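Local coordinates for uncharacterized protein (Parabacteroides merdae, PDB 4MXN) that is of unknown function but probably acts as a glycosyl hydrolase on polysaccharides, as in family 28, and is built as a right-handed parallel beta-helix, at residues T165-K177 with K186-A198. Numbering follows the deposited sequence.
Sequences TLQDAANVAEIYK and KVVVNAGASDRKA
Strands 165-167 and 188-190 pair in parallel, L166 N donating to V188 O (2.7 Å) and L166 O accepting from N190 N, before D168 N closes the ladder on N190 O. After the corner, E174 N reaches A198 O, linking the next side of the two coils. Between the strands, side chains and a water link the two turns. The R196 guanidinium lies edge-on to two carbonyls of the 165-177 segment: NH2 meets A169 O at 3.1 Å in the carbonyl plane, whereas NE reaches N171 O at 3.0 Å from above the N171 carbonyl plane, both oxygens staying in the plane of the guanidinium. A170 O sits over one guanidinium face, and the chain bends at chi3 (-64°), with the guanidinium beside the A169-N171 carbonyls. D168 OD1, which also bonds S123 OG, accepts from N of A193 (2.8 Å), a residue of the type II' turn 191-194; the donor lies above the carboxylate plane. One water bridges N171 O, S194 OG and K197 O. Apolar side chains meet on the buried face: L166 CD1 touches V187 CG1 (3.8 Å) and A173 CB touches V189 CG1. These are successive coils of a parallel beta-helix; strand 118-120 flanks 165-167, strand 213-214 lies beyond 188-190, and helix 123-136 packs against A170, A193 and R196.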
ATOM      1  N   THR A 165      -5.482   8.076   0.869  1.00 18.10           N
ATOM      2  CA  THR A 165      -5.599   7.975   2.316  1.00 18.75           C
ATOM      3  C   THR A 165      -5.282   6.518   2.635  1.00 20.93           C
ATOM      4  O   THR A 165      -5.929   5.617   2.106  1.00 20.61           O
ATOM      5  CB  THR A 165      -6.968   8.473   2.825  1.00 19.09           C
ATOM      6  OG1 THR A 165      -7.020   9.908   2.694  1.00 21.07           O
ATOM      7  CG2 THR A 165      -7.209   8.094   4.287  1.00 23.19           C
ATOM      8  N   LEU A 166      -4.252   6.297   3.458  1.00 17.63           N
ATOM      9  CA  LEU A 166      -3.816   4.964   3.885  1.00 17.20           C
ATOM     10  C   LEU A 166      -4.371   4.786   5.275  1.00 21.02           C
ATOM     11  O   LEU A 166      -3.987   5.511   6.197  1.00 21.39           O
ATOM     12  CB  LEU A 166      -2.268   4.870   3.825  1.00 17.47           C
ATOM     13  CG  LEU A 166      -1.674   5.073   2.420  1.00 20.70           C
ATOM     14  CD1 LEU A 166      -0.174   5.020   2.447  1.00 20.89           C
ATOM     15  CD2 LEU A 166      -2.242   4.046   1.433  1.00 22.15           C
ATOM     16  N   GLN A 167      -5.344   3.900   5.411  1.00 16.36           N
ATOM     17  CA  GLN A 167      -6.058   3.782   6.669  1.00 15.91           C
ATOM     18  C   GLN A 167      -5.985   2.412   7.308  1.00 20.34           C
ATOM     19  O   GLN A 167      -6.276   1.391   6.673  1.00 19.87           O
ATOM     20  CB  GLN A 167      -7.524   4.150   6.416  1.00 17.32           C
ATOM     21  CG  GLN A 167      -8.477   4.028   7.604  1.00 26.52           C
ATOM     22  CD  GLN A 167      -9.844   4.530   7.222  1.00 42.47           C
ATOM     23  OE1 GLN A 167     -10.063   5.726   7.035  1.00 38.64           O
ATOM     24  NE2 GLN A 167     -10.767   3.623   7.022  1.00 30.71           N
ATOM     25  N   ASP A 168      -5.710   2.422   8.623  1.00 18.15           N
ATOM     26  CA  ASP A 168      -5.802   1.265   9.518  1.00 18.40           C
ATOM     27  C   ASP A 168      -5.023   0.061   8.994  1.00 20.19           C
ATOM     28  O   ASP A 168      -5.530  -1.054   8.925  1.00 19.60           O
ATOM     29  CB  ASP A 168      -7.295   0.918   9.734  1.00 20.20           C
ATOM     30  CG  ASP A 168      -7.562  -0.139  10.775  1.00 25.90           C
ATOM     31  OD1 ASP A 168      -6.885  -0.114  11.833  1.00 23.14           O
ATOM     32  OD2 ASP A 168      -8.459  -0.988  10.542  1.00 24.08           O
ATOM     33  N   ALA A 169      -3.763   0.305   8.670  1.00 17.22           N
ATOM     34  CA  ALA A 169      -2.826  -0.684   8.191  1.00 16.33           C
ATOM     35  C   ALA A 169      -2.727  -1.858   9.176  1.00 21.23           C
ATOM     36  O   ALA A 169      -2.653  -1.628  10.385  1.00 21.64           O
ATOM     37  CB  ALA A 169      -1.456  -0.035   8.015  1.00 16.38           C
ATOM     38  N   ALA A 170      -2.727  -3.110   8.648  1.00 16.26           N
ATOM     39  CA  ALA A 170      -2.591  -4.327   9.458  1.00 16.04           C
ATOM     40  C   ALA A 170      -1.173  -4.465   9.996  1.00 20.42           C
ATOM     41  O   ALA A 170      -0.938  -5.210  10.940  1.00 21.54           O
ATOM     42  CB  ALA A 170      -2.955  -5.550   8.632  1.00 16.76           C
ATOM     43  N   ASN A 171      -0.222  -3.746   9.386  1.00 18.18           N
ATOM     44  CA  ASN A 171       1.169  -3.750   9.812  1.00 18.19           C
ATOM     45  C   ASN A 171       1.656  -2.290   9.710  1.00 21.58           C
ATOM     46  O   ASN A 171       1.070  -1.439  10.358  1.00 21.91           O
ATOM     47  CB  ASN A 171       1.968  -4.752   8.983  1.00 21.03           C
ATOM     48  CG  ASN A 171       3.164  -5.326   9.718  1.00 38.47           C
ATOM     49  OD1 ASN A 171       3.815  -4.654  10.513  1.00 26.28           O
ATOM     50  ND2 ASN A 171       3.499  -6.577   9.445  1.00 34.39           N
ATOM     51  N   VAL A 172       2.655  -1.999   8.883  1.00 19.52           N
ATOM     52  CA  VAL A 172       3.161  -0.647   8.621  1.00 20.47           C
ATOM     53  C   VAL A 172       2.338  -0.145   7.429  1.00 23.69           C
ATOM     54  O   VAL A 172       1.879  -0.968   6.648  1.00 23.24           O
ATOM     55  CB  VAL A 172       4.710  -0.669   8.397  1.00 25.65           C
ATOM     56  CG1 VAL A 172       5.246   0.645   7.829  1.00 26.47           C
ATOM     57  CG2 VAL A 172       5.438  -1.011   9.693  1.00 26.47           C
ATOM     58  N   ALA A 173       2.064   1.161   7.315  1.00 19.57           N
ATOM     59  CA  ALA A 173       1.274   1.615   6.161  1.00 18.57           C
ATOM     60  C   ALA A 173       2.081   1.535   4.848  1.00 23.74           C
ATOM     61  O   ALA A 173       1.560   1.046   3.841  1.00 22.72           O
ATOM     62  CB  ALA A 173       0.780   3.027   6.378  1.00 18.50           C
ATOM     63  N   GLU A 174       3.338   2.020   4.861  1.00 19.30           N
ATOM     64  CA  GLU A 174       4.182   2.092   3.667  1.00 19.17           C
ATOM     65  C   GLU A 174       5.543   1.537   3.918  1.00 23.71           C
ATOM     66  O   GLU A 174       6.180   1.917   4.900  1.00 23.92           O
ATOM     67  CB  GLU A 174       4.373   3.558   3.221  1.00 21.23           C
ATOM     68  CG  GLU A 174       3.151   4.377   2.855  1.00 24.06           C
ATOM     69  CD  GLU A 174       3.430   5.875   2.835  1.00 30.86           C
ATOM     70  OE1 GLU A 174       4.167   6.340   1.938  1.00 22.22           O
ATOM     71  OE2 GLU A 174       2.944   6.582   3.743  1.00 28.83           O
ATOM     72  N   ILE A 175       6.046   0.717   2.994  1.00 20.47           N
ATOM     73  CA  ILE A 175       7.402   0.156   3.095  1.00 20.11           C
ATOM     74  C   ILE A 175       8.132   0.435   1.798  1.00 23.20           C
ATOM     75  O   ILE A 175       7.619   0.097   0.728  1.00 23.88           O
ATOM     76  CB  ILE A 175       7.411  -1.361   3.438  1.00 23.16           C
ATOM     77  CG1 ILE A 175       6.744  -1.657   4.818  1.00 23.75           C
ATOM     78  CG2 ILE A 175       8.868  -1.928   3.388  1.00 25.24           C
ATOM     79  CD1 ILE A 175       6.515  -3.120   5.063  1.00 29.93           C
ATOM     80  N   TYR A 176       9.304   1.085   1.885  1.00 21.22           N
ATOM     81  CA  TYR A 176      10.155   1.379   0.726  1.00 21.42           C
ATOM     82  C   TYR A 176      11.504   0.776   1.019  1.00 25.07           C
ATOM     83  O   TYR A 176      12.162   1.152   2.001  1.00 25.66           O
ATOM     84  CB  TYR A 176      10.233   2.896   0.416  1.00 23.19           C
ATOM     85  CG  TYR A 176       8.868   3.518   0.225  1.00 26.04           C
ATOM     86  CD1 TYR A 176       8.144   3.314  -0.950  1.00 28.69           C
ATOM     87  CD2 TYR A 176       8.281   4.279   1.229  1.00 26.91           C
ATOM     88  CE1 TYR A 176       6.861   3.842  -1.109  1.00 25.64           C
ATOM     89  CE2 TYR A 176       7.000   4.815   1.079  1.00 27.12           C
ATOM     90  CZ  TYR A 176       6.300   4.600  -0.097  1.00 26.84           C
ATOM     91  OH  TYR A 176       5.035   5.110  -0.245  1.00 25.42           O
ATOM     92  N   LYS A 177      11.866  -0.242   0.233  1.00 19.37           N
ATOM     93  CA  LYS A 177      13.106  -0.972   0.415  1.00 19.95           C
ATOM     94  C   LYS A 177      13.882  -1.025  -0.889  1.00 24.72           C
ATOM     95  O   LYS A 177      13.343  -1.499  -1.886  1.00 25.35           O
ATOM     96  CB  LYS A 177      12.811  -2.401   0.930  1.00 21.68           C
ATOM     97  CG  LYS A 177      14.068  -3.213   1.199  1.00 30.18           C
ATOM     98  CD  LYS A 177      13.771  -4.561   1.842  1.00 38.13           C
ATOM     99  CE  LYS A 177      15.025  -5.406   1.971  1.00 49.30           C
ATOM    100  NZ  LYS A 177      16.053  -4.797   2.860  1.00 53.94           N
ATOM    101  N   LYS A 186       1.135  14.485  -0.839  1.00 20.27           N
ATOM    102  CA  LYS A 186      -0.251  14.711  -0.347  1.00 19.51           C
ATOM    103  C   LYS A 186      -0.929  13.397   0.161  1.00 22.22           C
ATOM    104  O   LYS A 186      -2.144  13.221   0.037  1.00 22.81           O
ATOM    105  CB  LYS A 186      -1.116  15.386  -1.451  1.00 19.85           C
ATOM    106  CG  LYS A 186      -0.501  16.676  -2.016  1.00 25.88           C
ATOM    107  CD  LYS A 186      -1.109  17.067  -3.368  1.00 33.13           C
ATOM    108  CE  LYS A 186      -0.331  18.172  -4.042  1.00 38.66           C
ATOM    109  NZ  LYS A 186       0.847  17.647  -4.779  1.00 38.48           N
ATOM    110  N   VAL A 187      -0.135  12.495   0.746  1.00 17.52           N
ATOM    111  CA  VAL A 187      -0.680  11.229   1.250  1.00 16.93           C
ATOM    112  C   VAL A 187      -1.121  11.434   2.706  1.00 19.53           C
ATOM    113  O   VAL A 187      -0.495  12.178   3.445  1.00 19.03           O
ATOM    114  CB  VAL A 187       0.309  10.032   1.083  1.00 19.87           C
ATOM    115  CG1 VAL A 187      -0.204   8.756   1.770  1.00 17.97           C
ATOM    116  CG2 VAL A 187       0.582   9.747  -0.394  1.00 20.14           C
ATOM    117  N   VAL A 188      -2.228  10.821   3.092  1.00 17.44           N
ATOM    118  CA  VAL A 188      -2.732  10.916   4.455  1.00 18.08           C
ATOM    119  C   VAL A 188      -2.639   9.512   5.060  1.00 24.14           C
ATOM    120  O   VAL A 188      -3.124   8.558   4.446  1.00 24.29           O
ATOM    121  CB  VAL A 188      -4.176  11.492   4.520  1.00 22.55           C
ATOM    122  CG1 VAL A 188      -4.767  11.385   5.937  1.00 23.13           C
ATOM    123  CG2 VAL A 188      -4.232  12.942   3.997  1.00 22.32           C
ATOM    124  N   VAL A 189      -1.980   9.376   6.234  1.00 19.93           N
ATOM    125  CA  VAL A 189      -1.936   8.081   6.925  1.00 17.98           C
ATOM    126  C   VAL A 189      -2.822   8.202   8.169  1.00 23.13           C
ATOM    127  O   VAL A 189      -2.547   9.038   9.036  1.00 22.93           O
ATOM    128  CB  VAL A 189      -0.517   7.544   7.268  1.00 20.03           C
ATOM    129  CG1 VAL A 189      -0.604   6.205   7.992  1.00 19.78           C
ATOM    130  CG2 VAL A 189       0.354   7.414   6.015  1.00 18.88           C
ATOM    131  N   ASN A 190      -3.918   7.410   8.214  1.00 20.65           N
ATOM    132  CA  ASN A 190      -4.845   7.367   9.350  1.00 21.58           C
ATOM    133  C   ASN A 190      -4.572   6.080  10.095  1.00 23.46           C
ATOM    134  O   ASN A 190      -4.689   5.012   9.511  1.00 23.14           O
ATOM    135  CB  ASN A 190      -6.309   7.491   8.914  1.00 23.15           C
ATOM    136  CG  ASN A 190      -6.686   8.870   8.435  1.00 40.15           C
ATOM    137  OD1 ASN A 190      -6.199   9.884   8.931  1.00 30.89           O
ATOM    138  ND2 ASN A 190      -7.635   8.946   7.525  1.00 35.30           N
ATOM    139  N   ALA A 191      -4.079   6.192  11.333  1.00 19.07           N
ATOM    140  CA  ALA A 191      -3.672   5.044  12.150  1.00 18.95           C
ATOM    141  C   ALA A 191      -4.764   3.990  12.275  1.00 22.24           C
ATOM    142  O   ALA A 191      -4.445   2.806  12.232  1.00 20.09           O
ATOM    143  CB  ALA A 191      -3.251   5.503  13.541  1.00 19.54           C
ATOM    144  N   GLY A 192      -6.019   4.424  12.412  1.00 19.79           N
ATOM    145  CA  GLY A 192      -7.148   3.533  12.650  1.00 19.25           C
ATOM    146  C   GLY A 192      -6.924   2.886  13.999  1.00 21.92           C
ATOM    147  O   GLY A 192      -6.717   3.588  14.986  1.00 20.59           O
ATOM    148  N   ALA A 193      -6.843   1.550  14.035  1.00 19.07           N
ATOM    149  CA  ALA A 193      -6.558   0.836  15.283  1.00 18.65           C
ATOM    150  C   ALA A 193      -5.044   0.495  15.421  1.00 22.93           C
ATOM    151  O   ALA A 193      -4.633  -0.094  16.410  1.00 23.51           O
ATOM    152  CB  ALA A 193      -7.395  -0.426  15.349  1.00 18.40           C
ATOM    153  N   SER A 194      -4.225   0.852  14.432  1.00 20.12           N
ATOM    154  CA  SER A 194      -2.783   0.544  14.441  1.00 20.27           C
ATOM    155  C   SER A 194      -1.958   1.446  15.385  1.00 25.85           C
ATOM    156  O   SER A 194      -2.085   2.675  15.338  1.00 24.78           O
ATOM    157  CB  SER A 194      -2.210   0.671  13.032  1.00 22.95           C
ATOM    158  OG  SER A 194      -0.803   0.483  13.049  1.00 27.27           O
ATOM    159  N   ASP A 195      -1.059   0.830  16.176  1.00 23.53           N
ATOM    160  CA  ASP A 195      -0.119   1.579  17.026  1.00 24.52           C
ATOM    161  C   ASP A 195       1.291   1.489  16.420  1.00 27.59           C
ATOM    162  O   ASP A 195       2.272   1.889  17.058  1.00 28.60           O
ATOM    163  CB  ASP A 195      -0.146   1.052  18.486  1.00 27.26           C
ATOM    164  CG  ASP A 195       0.322  -0.380  18.719  1.00 36.23           C
ATOM    165  OD1 ASP A 195       0.604  -1.093  17.726  1.00 34.53           O
ATOM    166  OD2 ASP A 195       0.454  -0.772  19.896  1.00 47.95           O
ATOM    167  N   ARG A 196       1.380   0.925  15.197  1.00 21.41           N
ATOM    168  CA  ARG A 196       2.623   0.684  14.473  1.00 22.25           C
ATOM    169  C   ARG A 196       3.080   1.915  13.684  1.00 24.81           C
ATOM    170  O   ARG A 196       2.324   2.878  13.528  1.00 22.25           O
ATOM    171  CB  ARG A 196       2.453  -0.533  13.537  1.00 20.48           C
ATOM    172  CG  ARG A 196       2.266  -1.840  14.333  1.00 27.84           C
ATOM    173  CD  ARG A 196       1.700  -2.988  13.503  1.00 22.50           C
ATOM    174  NE  ARG A 196       0.334  -2.723  13.008  1.00 23.07           N
ATOM    175  CZ  ARG A 196      -0.780  -2.978  13.688  1.00 36.55           C
ATOM    176  NH1 ARG A 196      -0.716  -3.479  14.916  1.00 28.29           N
ATOM    177  NH2 ARG A 196      -1.969  -2.725  13.148  1.00 18.73           N
ATOM    178  N   LYS A 197       4.332   1.857  13.170  1.00 22.36           N
ATOM    179  CA  LYS A 197       4.926   2.908  12.342  1.00 21.18           C
ATOM    180  C   LYS A 197       4.128   3.070  11.063  1.00 23.44           C
ATOM    181  O   LYS A 197       3.453   2.132  10.633  1.00 22.69           O
ATOM    182  CB  LYS A 197       6.412   2.607  12.027  1.00 22.96           C
ATOM    183  CG  LYS A 197       7.311   2.572  13.276  1.00 25.05           C
ATOM    184  CD  LYS A 197       7.705   3.978  13.715  1.00 26.92           C
ATOM    185  CE  LYS A 197       8.560   4.016  14.962  1.00 32.94           C
ATOM    186  NZ  LYS A 197       8.981   5.402  15.255  1.00 42.17           N
ATOM    187  N   ALA A 198       4.152   4.276  10.493  1.00 19.99           N
ATOM    188  CA  ALA A 198       3.451   4.578   9.254  1.00 18.79           C
ATOM    189  C   ALA A 198       4.333   4.276   8.060  1.00 26.15           C
ATOM    190  O   ALA A 198       3.814   3.898   7.011  1.00 25.32           O
ATOM    191  CB  ALA A 198       3.036   6.041   9.223  1.00 19.06           C
TER
HETATM  192  O   HOH W   1      -2.618   3.210   8.437  1.00 20.45           O
HETATM  193  O   HOH W   2       0.817   1.058  10.932  1.00 20.97           O